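Local coordinates for cobalamin biosynthesis protein CobN (Mycobacterium tuberculosis, PDB 7C6O) that is the large catalytic subunit of cobaltochelatase, which probably inserts cobalt into the corrin ring during cobalamin biosynthesis, at residues S54-Y62 against G145-A154; A82-G92 against V108-E116. All coordinates share one frame; numbering follows the deposited sequence. Where two conformers were deposited one is given.

Contact 1: S54-Y62 against G145-A154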
loop_
_atom_site.group_PDB
_atom_site.type_symbol
_atom_site.label_atom_id
_atom_site.label_comp_id
_atom_site.label_asym_id
_atom_site.label_seq_id
_atom_site.Cartn_x
_atom_site.Cartn_y
_atom_site.Cartn_z
ATOM N N SER A 54 -24.918 21.694 23.059
ATOM C CA SER A 54 -26.286 21.346 23.431
ATOM C C SER A 54 -27.064 22.578 23.873
ATOM O O SER A 54 -28.244 22.732 23.535
ATOM C CB SER A 54 -26.282 20.297 24.544
ATOM O OG SER A 54 -25.738 19.066 24.100
ATOM N N ALA A 55 -26.422 23.460 24.641
ATOM C CA ALA A 55 -27.075 24.698 25.051
ATOM C C ALA A 55 -27.387 25.577 23.847
ATOM O O ALA A 55 -28.464 26.180 23.770
ATOM C CB ALA A 55 -26.196 25.447 26.053
ATOM N N ARG A 56 -26.455 25.656 22.892
ATOM C CA ARG A 56 -26.709 26.406 21.666
ATOM C C ARG A 56 -27.858 25.792 20.875
ATOM O O ARG A 56 -28.741 26.510 20.392
ATOM C CB ARG A 56 -25.441 26.461 20.813
ATOM C CG ARG A 56 -25.580 27.280 19.536
ATOM C CD ARG A 56 -24.279 27.297 18.750
ATOM N NE ARG A 56 -23.977 25.994 18.164
ATOM C CZ ARG A 56 -22.840 25.698 17.543
ATOM N NH1 ARG A 56 -21.888 26.613 17.429
ATOM N NH2 ARG A 56 -22.654 24.486 17.037
ATOM N N SER A 57 -27.868 24.462 20.743
ATOM C CA SER A 57 -28.934 23.784 20.013
ATOM C C SER A 57 -30.293 23.930 20.686
ATOM O O SER A 57 -31.318 23.817 20.005
ATOM C CB SER A 57 -28.601 22.298 19.853
ATOM O OG SER A 57 -27.456 22.099 19.040
ATOM N N SER A 58 -30.329 24.181 21.999
ATOM C CA SER A 58 -31.595 24.183 22.725
ATOM C C SER A 58 -32.481 25.359 22.336
ATOM O O SER A 58 -33.707 25.280 22.475
ATOM C CB SER A 58 -31.342 24.213 24.234
ATOM O OG SER A 58 -30.963 25.514 24.652
ATOM N N GLY A 59 -31.892 26.454 21.865
ATOM C CA GLY A 59 -32.655 27.642 21.557
ATOM C C GLY A 59 -33.023 28.489 22.754
ATOM O O GLY A 59 -33.624 29.556 22.573
ATOM N N LYS A 60 -32.695 28.048 23.966
ATOM C CA LYS A 60 -32.912 28.857 25.153
ATOM C C LYS A 60 -31.875 29.976 25.228
ATOM O O LYS A 60 -30.840 29.949 24.556
ATOM C CB LYS A 60 -32.843 27.993 26.413
ATOM C CG LYS A 60 -34.045 27.079 26.624
ATOM C CD LYS A 60 -35.304 27.893 26.865
ATOM C CE LYS A 60 -36.310 27.158 27.725
ATOM N NZ LYS A 60 -37.435 28.054 28.129
ATOM N N ASN A 61 -32.166 30.972 26.065
ATOM C CA ASN A 61 -31.311 32.151 26.197
ATOM C C ASN A 61 -30.118 31.800 27.079
ATOM O O ASN A 61 -30.058 32.113 28.272
ATOM C CB ASN A 61 -32.090 33.332 26.759
ATOM C CG ASN A 61 -31.255 34.594 26.824
ATOM O OD1 ASN A 61 -30.252 34.719 26.122
ATOM N ND2 ASN A 61 -31.657 35.532 27.673
ATOM N N TYR A 62 -29.146 31.140 26.463
ATOM C CA TYR A 62 -27.908 30.752 27.115
ATOM C C TYR A 62 -26.751 31.607 26.618
ATOM O O TYR A 62 -26.713 32.000 25.448
ATOM C CB TYR A 62 -27.557 29.286 26.827
ATOM C CG TYR A 62 -28.194 28.224 27.698
ATOM C CD1 TYR A 62 -27.750 28.002 28.995
ATOM C CD2 TYR A 62 -29.184 27.388 27.194
ATOM C CE1 TYR A 62 -28.307 27.009 29.783
ATOM C CE2 TYR A 62 -29.746 26.390 27.972
ATOM C CZ TYR A 62 -29.303 26.205 29.266
ATOM O OH TYR A 62 -29.858 25.211 30.043
ATOM N N GLY A 145 -27.839 16.165 26.270
ATOM C CA GLY A 145 -28.714 16.224 25.121
ATOM C C GLY A 145 -29.448 17.550 25.024
ATOM O O GLY A 145 -29.570 18.303 25.989
ATOM N N VAL A 146 -29.951 17.825 23.818
ATOM C CA VAL A 146 -30.598 19.106 23.550
ATOM C C VAL A 146 -31.834 19.284 24.422
ATOM O O VAL A 146 -32.087 20.375 24.950
ATOM C CB VAL A 146 -30.937 19.229 22.052
ATOM C CG1 VAL A 146 -31.625 20.552 21.767
ATOM C CG2 VAL A 146 -29.673 19.088 21.210
ATOM N N ASP A 147 -32.623 18.217 24.595
ATOM C CA ASP A 147 -33.848 18.320 25.383
ATOM C C ASP A 147 -33.546 18.689 26.831
ATOM O O ASP A 147 -34.204 19.563 27.409
ATOM C CB ASP A 147 -34.632 17.008 25.325
ATOM C CG ASP A 147 -35.194 16.725 23.948
ATOM O OD1 ASP A 147 -35.403 17.687 23.178
ATOM O OD2 ASP A 147 -35.432 15.539 23.639
ATOM N N ASN A 148 -32.555 18.030 27.436
ATOM C CA ASN A 148 -32.237 18.312 28.834
ATOM C C ASN A 148 -31.679 19.718 29.013
ATOM O O ASN A 148 -31.960 20.373 30.023
ATOM C CB ASN A 148 -31.257 17.270 29.372
ATOM C CG ASN A 148 -31.939 15.970 29.732
ATOM O OD1 ASN A 148 -33.081 15.966 30.194
ATOM N ND2 ASN A 148 -31.247 14.857 29.520
ATOM N N LEU A 149 -30.882 20.199 28.055
ATOM C CA LEU A 149 -30.372 21.562 28.162
ATOM C C LEU A 149 -31.491 22.588 28.036
ATOM O O LEU A 149 -31.442 23.639 28.685
ATOM C CB LEU A 149 -29.294 21.814 27.105
ATOM C CG LEU A 149 -27.837 21.664 27.560
ATOM C CD1 LEU A 149 -27.479 22.728 28.588
ATOM C CD2 LEU A 149 -27.575 20.268 28.114
ATOM N N ARG A 150 -32.510 22.294 27.227
ATOM C CA ARG A 150 -33.642 23.206 27.110
ATOM C C ARG A 150 -34.456 23.234 28.398
ATOM O O ARG A 150 -34.803 24.310 28.905
ATOM C CB ARG A 150 -34.516 22.807 25.919
ATOM C CG ARG A 150 -35.779 23.643 25.773
ATOM C CD ARG A 150 -36.538 23.317 24.493
ATOM N NE ARG A 150 -36.420 21.909 24.124
ATOM C CZ ARG A 150 -35.743 21.468 23.069
ATOM N NH1 ARG A 150 -35.127 22.325 22.266
ATOM N NH2 ARG A 150 -35.686 20.169 22.813
ATOM N N GLU A 151 -34.758 22.058 28.955
ATOM C CA GLU A 151 -35.529 22.012 30.193
ATOM C C GLU A 151 -34.717 22.517 31.380
ATOM O O GLU A 151 -35.290 23.087 32.315
ATOM C CB GLU A 151 -36.034 20.592 30.453
ATOM C CG GLU A 151 -36.938 20.054 29.351
ATOM C CD GLU A 151 -38.157 20.927 29.117
ATOM O OE1 GLU A 151 -38.854 21.260 30.100
ATOM O OE2 GLU A 151 -38.411 21.290 27.947
ATOM N N LEU A 152 -33.393 22.325 31.361
ATOM C CA LEU A 152 -32.558 22.845 32.441
ATOM C C LEU A 152 -32.710 24.352 32.579
ATOM O O LEU A 152 -32.819 24.874 33.696
ATOM C CB LEU A 152 -31.089 22.488 32.203
ATOM C CG LEU A 152 -30.097 23.117 33.188
ATOM C CD1 LEU A 152 -30.291 22.569 34.608
ATOM C CD2 LEU A 152 -28.663 22.915 32.714
ATOM N N HIS A 153 -32.718 25.068 31.453
ATOM C CA HIS A 153 -32.878 26.516 31.492
ATOM C C HIS A 153 -34.183 26.900 32.179
ATOM O O HIS A 153 -34.208 27.782 33.045
ATOM C CB HIS A 153 -32.826 27.081 30.072
ATOM C CG HIS A 153 -32.748 28.573 30.016
ATOM N ND1 HIS A 153 -33.796 29.389 30.385
ATOM C CD2 HIS A 153 -31.749 29.400 29.623
ATOM C CE1 HIS A 153 -33.443 30.653 30.228
ATOM N NE2 HIS A 153 -32.207 30.687 29.767
ATOM N N ALA A 154 -35.279 26.233 31.809
ATOM C CA ALA A 154 -36.572 26.542 32.410
ATOM C C ALA A 154 -36.622 26.108 33.871
ATOM O O ALA A 154 -37.184 26.816 34.715
ATOM C CB ALA A 154 -37.690 25.875 31.611
HETATM O O HOH W 1 -25.122 17.322 26.314
HETATM O O HOH W 2 -34.153 22.448 19.615
HETATM O O HOH W 3 -36.542 29.259 30.403
#
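His153 sets its CG anti to the backbone N (chi1 -170°) and Tyr62 turns its CG beside its own N (chi1 -84°), bringing the imidazole edge over the centre of the phenol ring. The rings form an edge-to-face (T-shaped) pair, centroids 5.0 Å apart and planes at 85°. Ala55 CB, from the same segment, lies over the opposite face, toward its rim. Tyr62 OH gives a 2.6 Å hydrogen bond to Leu149 O, in the carbonyl plane and on a lone pair; with His153 on the ring face, this fixes the phenol's rotation. His153 NE2 donates to Asn61 O at 3.0 Å, from above the carbonyl plane, while ND1 and Lys60 NZ share a water. Lys60 CB lies 3.7 Å from His153 CG, and the Lys60 aliphatic chain crosses that of Arg150 at about a right angle. Arg150 NH1 reaches Ser58 O at 3.3 Å, and Asp147 OD1 holds NH2 in a salt bridge. Val146 CG2 packs on Ser57 CB. The 54-58 and 146-154 segment axes come within 8.0 Å. The contact packs two helices and the chain leading into strand 62-65 on one side of the parallel sheet, against strand 42-46, with helix 131-143 flanking Leu152.

Contact 2: A82-G92 against V108-E116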
loop_
_atom_site.group_PDB
_atom_site.type_symbol
_atom_site.label_atom_id
_atom_site.label_comp_id
_atom_site.label_asym_id
_atom_site.label_seq_id
_atom_site.Cartn_x
_atom_site.Cartn_y
_atom_site.Cartn_z
ATOM N N ALA A 82 -25.508 37.794 33.119
ATOM C CA ALA A 82 -26.127 36.557 33.572
ATOM C C ALA A 82 -27.085 36.796 34.733
ATOM O O ALA A 82 -26.791 37.570 35.649
ATOM C CB ALA A 82 -25.058 35.545 33.987
ATOM N N SER A 83 -28.234 36.120 34.685
ATOM C CA SER A 83 -29.140 36.041 35.824
ATOM C C SER A 83 -28.874 34.811 36.678
ATOM O O SER A 83 -29.115 34.837 37.891
ATOM C CB SER A 83 -30.596 36.018 35.350
ATOM O OG SER A 83 -30.898 37.150 34.555
ATOM N N ILE A 84 -28.408 33.732 36.053
ATOM C CA ILE A 84 -28.002 32.507 36.731
ATOM C C ILE A 84 -26.736 32.011 36.051
ATOM O O ILE A 84 -26.587 32.141 34.833
ATOM C CB ILE A 84 -29.099 31.421 36.675
ATOM C CG1 ILE A 84 -30.436 31.957 37.185
ATOM C CG2 ILE A 84 -28.691 30.197 37.485
ATOM C CD1 ILE A 84 -31.572 30.970 37.033
ATOM N N VAL A 85 -25.822 31.444 36.834
ATOM C CA VAL A 85 -24.594 30.866 36.307
ATOM C C VAL A 85 -24.553 29.390 36.673
ATOM O O VAL A 85 -24.889 29.010 37.801
ATOM C CB VAL A 85 -23.339 31.589 36.839
ATOM C CG1 VAL A 85 -22.096 31.101 36.099
ATOM C CG2 VAL A 85 -23.493 33.090 36.694
ATOM N N VAL A 86 -24.145 28.562 35.714
ATOM C CA VAL A 86 -23.941 27.133 35.918
ATOM C C VAL A 86 -22.510 26.803 35.530
ATOM O O VAL A 86 -22.065 27.160 34.434
ATOM C CB VAL A 86 -24.929 26.291 35.093
ATOM C CG1 VAL A 86 -24.656 24.806 35.294
ATOM C CG2 VAL A 86 -26.350 26.630 35.474
ATOM N N ILE A 87 -21.798 26.120 36.422
ATOM C CA ILE A 87 -20.417 25.712 36.195
ATOM C C ILE A 87 -20.348 24.193 36.285
ATOM O O ILE A 87 -20.800 23.608 37.275
ATOM C CB ILE A 87 -19.461 26.363 37.212
ATOM C CG1 ILE A 87 -19.527 27.890 37.113
ATOM C CG2 ILE A 87 -18.039 25.866 37.004
ATOM C CD1 ILE A 87 -18.715 28.604 38.174
ATOM N N ARG A 88 -19.787 23.558 35.254
ATOM C CA ARG A 88 -19.589 22.111 35.236
ATOM C C ARG A 88 -18.138 21.819 34.878
ATOM O O ARG A 88 -17.703 22.127 33.764
ATOM C CB ARG A 88 -20.534 21.431 34.236
ATOM C CG ARG A 88 -20.448 19.901 34.230
ATOM C CD ARG A 88 -21.665 19.274 33.546
ATOM N NE ARG A 88 -21.646 17.814 33.622
ATOM C CZ ARG A 88 -21.288 17.016 32.619
ATOM N NH1 ARG A 88 -20.923 17.534 31.452
ATOM N NH2 ARG A 88 -21.300 15.701 32.780
ATOM N N ILE A 89 -17.391 21.231 35.817
ATOM C CA ILE A 89 -15.976 20.937 35.612
ATOM C C ILE A 89 -15.622 19.584 36.220
ATOM O O ILE A 89 -16.288 19.088 37.131
ATOM C CB ILE A 89 -15.049 22.021 36.217
ATOM C CG1 ILE A 89 -15.242 22.100 37.731
ATOM C CG2 ILE A 89 -15.282 23.380 35.563
ATOM C CD1 ILE A 89 -14.333 23.102 38.407
ATOM N N LEU A 90 -14.546 18.996 35.708
ATOM C CA LEU A 90 -13.907 17.855 36.346
ATOM C C LEU A 90 -12.893 18.333 37.377
ATOM O O LEU A 90 -12.306 19.410 37.245
ATOM C CB LEU A 90 -13.205 16.969 35.317
ATOM C CG LEU A 90 -14.067 16.191 34.330
ATOM C CD1 LEU A 90 -13.182 15.499 33.308
ATOM C CD2 LEU A 90 -14.920 15.178 35.069
ATOM N N GLY A 91 -12.687 17.519 38.410
ATOM C CA GLY A 91 -11.685 17.807 39.413
ATOM C C GLY A 91 -12.173 18.575 40.621
ATOM O O GLY A 91 -11.353 18.934 41.476
ATOM N N GLY A 92 -13.469 18.849 40.719
ATOM C CA GLY A 92 -14.000 19.512 41.889
ATOM C C GLY A 92 -13.644 20.991 41.970
ATOM O O GLY A 92 -13.187 21.621 41.019
ATOM N N VAL A 108 -24.308 36.651 41.688
ATOM C CA VAL A 108 -25.265 35.976 40.803
ATOM C C VAL A 108 -25.482 34.551 41.302
ATOM O O VAL A 108 -24.498 33.856 41.613
ATOM C CB VAL A 108 -24.754 35.981 39.362
ATOM C CG1 VAL A 108 -25.773 35.333 38.436
ATOM C CG2 VAL A 108 -24.443 37.403 38.910
ATOM N N PRO A 109 -26.725 34.080 41.415
ATOM C CA PRO A 109 -26.958 32.693 41.842
ATOM C C PRO A 109 -26.153 31.714 41.000
ATOM O O PRO A 109 -26.200 31.740 39.767
ATOM C CB PRO A 109 -28.466 32.512 41.641
ATOM C CG PRO A 109 -29.023 33.896 41.775
ATOM C CD PRO A 109 -27.985 34.805 41.174
ATOM N N ALA A 110 -25.395 30.856 41.676
ATOM C CA ALA A 110 -24.419 29.990 41.029
ATOM C C ALA A 110 -24.752 28.529 41.298
ATOM O O ALA A 110 -24.940 28.130 42.453
ATOM C CB ALA A 110 -23.001 30.307 41.514
ATOM N N VAL A 111 -24.813 27.742 40.230
ATOM C CA VAL A 111 -25.054 26.305 40.298
ATOM C C VAL A 111 -23.752 25.608 39.923
ATOM O O VAL A 111 -23.271 25.753 38.793
ATOM C CB VAL A 111 -26.198 25.880 39.363
ATOM C CG1 VAL A 111 -26.621 24.448 39.646
ATOM C CG2 VAL A 111 -27.380 26.837 39.499
ATOM N N LEU A 112 -23.180 24.860 40.864
ATOM C CA LEU A 112 -21.896 24.193 40.669
ATOM C C LEU A 112 -22.119 22.689 40.621
ATOM O O LEU A 112 -22.620 22.105 41.587
ATOM C CB LEU A 112 -20.919 24.542 41.792
ATOM C CG LEU A 112 -20.767 26.016 42.168
ATOM C CD1 LEU A 112 -19.834 26.153 43.369
ATOM C CD2 LEU A 112 -20.261 26.835 40.994
ATOM N N VAL A 113 -21.743 22.063 39.504
ATOM C CA VAL A 113 -21.910 20.626 39.337
ATOM C C VAL A 113 -20.620 20.030 38.791
ATOM O O VAL A 113 -19.776 20.718 38.209
ATOM C CB VAL A 113 -23.101 20.275 38.418
ATOM C CG1 VAL A 113 -24.403 20.848 38.981
ATOM C CG2 VAL A 113 -22.849 20.780 37.010
ATOM N N SER A 114 -20.481 18.724 38.979
ATOM C CA SER A 114 -19.289 17.993 38.582
ATOM C C SER A 114 -19.477 17.354 37.212
ATOM O O SER A 114 -20.592 16.997 36.820
ATOM C CB SER A 114 -18.957 16.917 39.620
ATOM O OG SER A 114 -17.885 16.100 39.193
ATOM N N GLY A 115 -18.370 17.217 36.482
ATOM C CA GLY A 115 -18.385 16.463 35.244
ATOM C C GLY A 115 -18.323 14.965 35.441
ATOM O O GLY A 115 -18.579 14.209 34.499
ATOM N N GLU A 116 -17.977 14.529 36.648
ATOM C CA GLU A 116 -18.036 13.120 37.003
ATOM C C GLU A 116 -19.490 12.662 37.099
ATOM O O GLU A 116 -20.416 13.468 37.229
ATOM C CB GLU A 116 -17.318 12.875 38.334
ATOM C CG GLU A 116 -15.799 13.092 38.311
ATOM C CD GLU A 116 -15.388 14.551 38.453
ATOM O OE1 GLU A 116 -16.193 15.442 38.115
ATOM O OE2 GLU A 116 -14.251 14.812 38.904
HETATM O O HOH W 4 -23.356 16.893 35.779
HETATM O O HOH W 5 -22.081 14.462 35.289
HETATM O O HOH W 6 -15.843 18.091 39.678
#
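The guanidinium of Arg88 has Gly115 CA over one face, 3.6 Å above its plane and offset toward the rim, and at its edge a water that bonds NH2 and probably passes on to Glu116 O. A second water accepts from Arg88 NE and probably passes on to Ser114 O, and Asp51 forms a salt bridge with NH1. This arginine rides on the first strand of a beta-alpha-beta unit, strand 84-89, helix 97-105, strand 110-114, within a four-stranded parallel sheet. The two strands run 13° apart, zipped by alternating bonds: Val85 N to Pro109 O, Val111 N to Val85 O (2.7 Å), Ile87 N to Val111 O and Val113 N to Ile87 O, all close to straight. The bond of Ile89 N to Val113 O is weak, but Gly115 N still donates to Ile89 O, from above the carbonyl plane. On the face bearing Val86, Arg88, Val111 and Val113, Val86 CG2 lies beside Val111 CB, and Arg88 CB, at the root of an extended chain, lies 3.7 Å from Val113 CG2. Helices 131-143 and 146-161 pack on this side. On the other face Val108 CG1 abuts Val85 CG2 at 3.6 Å. Further along it, Ile87 CD1 meets Leu112 CD2 at 3.7 Å, the two chains pointing the same way.

Overall arrangement
Both contacts belong to one small parallel alpha/beta unit, strand order 62-65, 42-46, 84-89, 110-114, lying far out on the chain: their centres are 47 Å and 50 Å from the chain's centre. Contact 2 forms the edge of the sheet at strand 110-114, whereas contact 1 seats helices 49-58 and 146-161 beside strand 42-46. Their centres lie 15 Å apart and their nearest atoms about 5 Å, without touching. Helix 146-161 bridges them: its start serves contact 1, while Leu156 and Val160 further along meet Ile84, Val86 and Pro109 of contact 2. A bound sodium, at Asp125 and Ser127, sits about 8 Å from the Leu112 side chain.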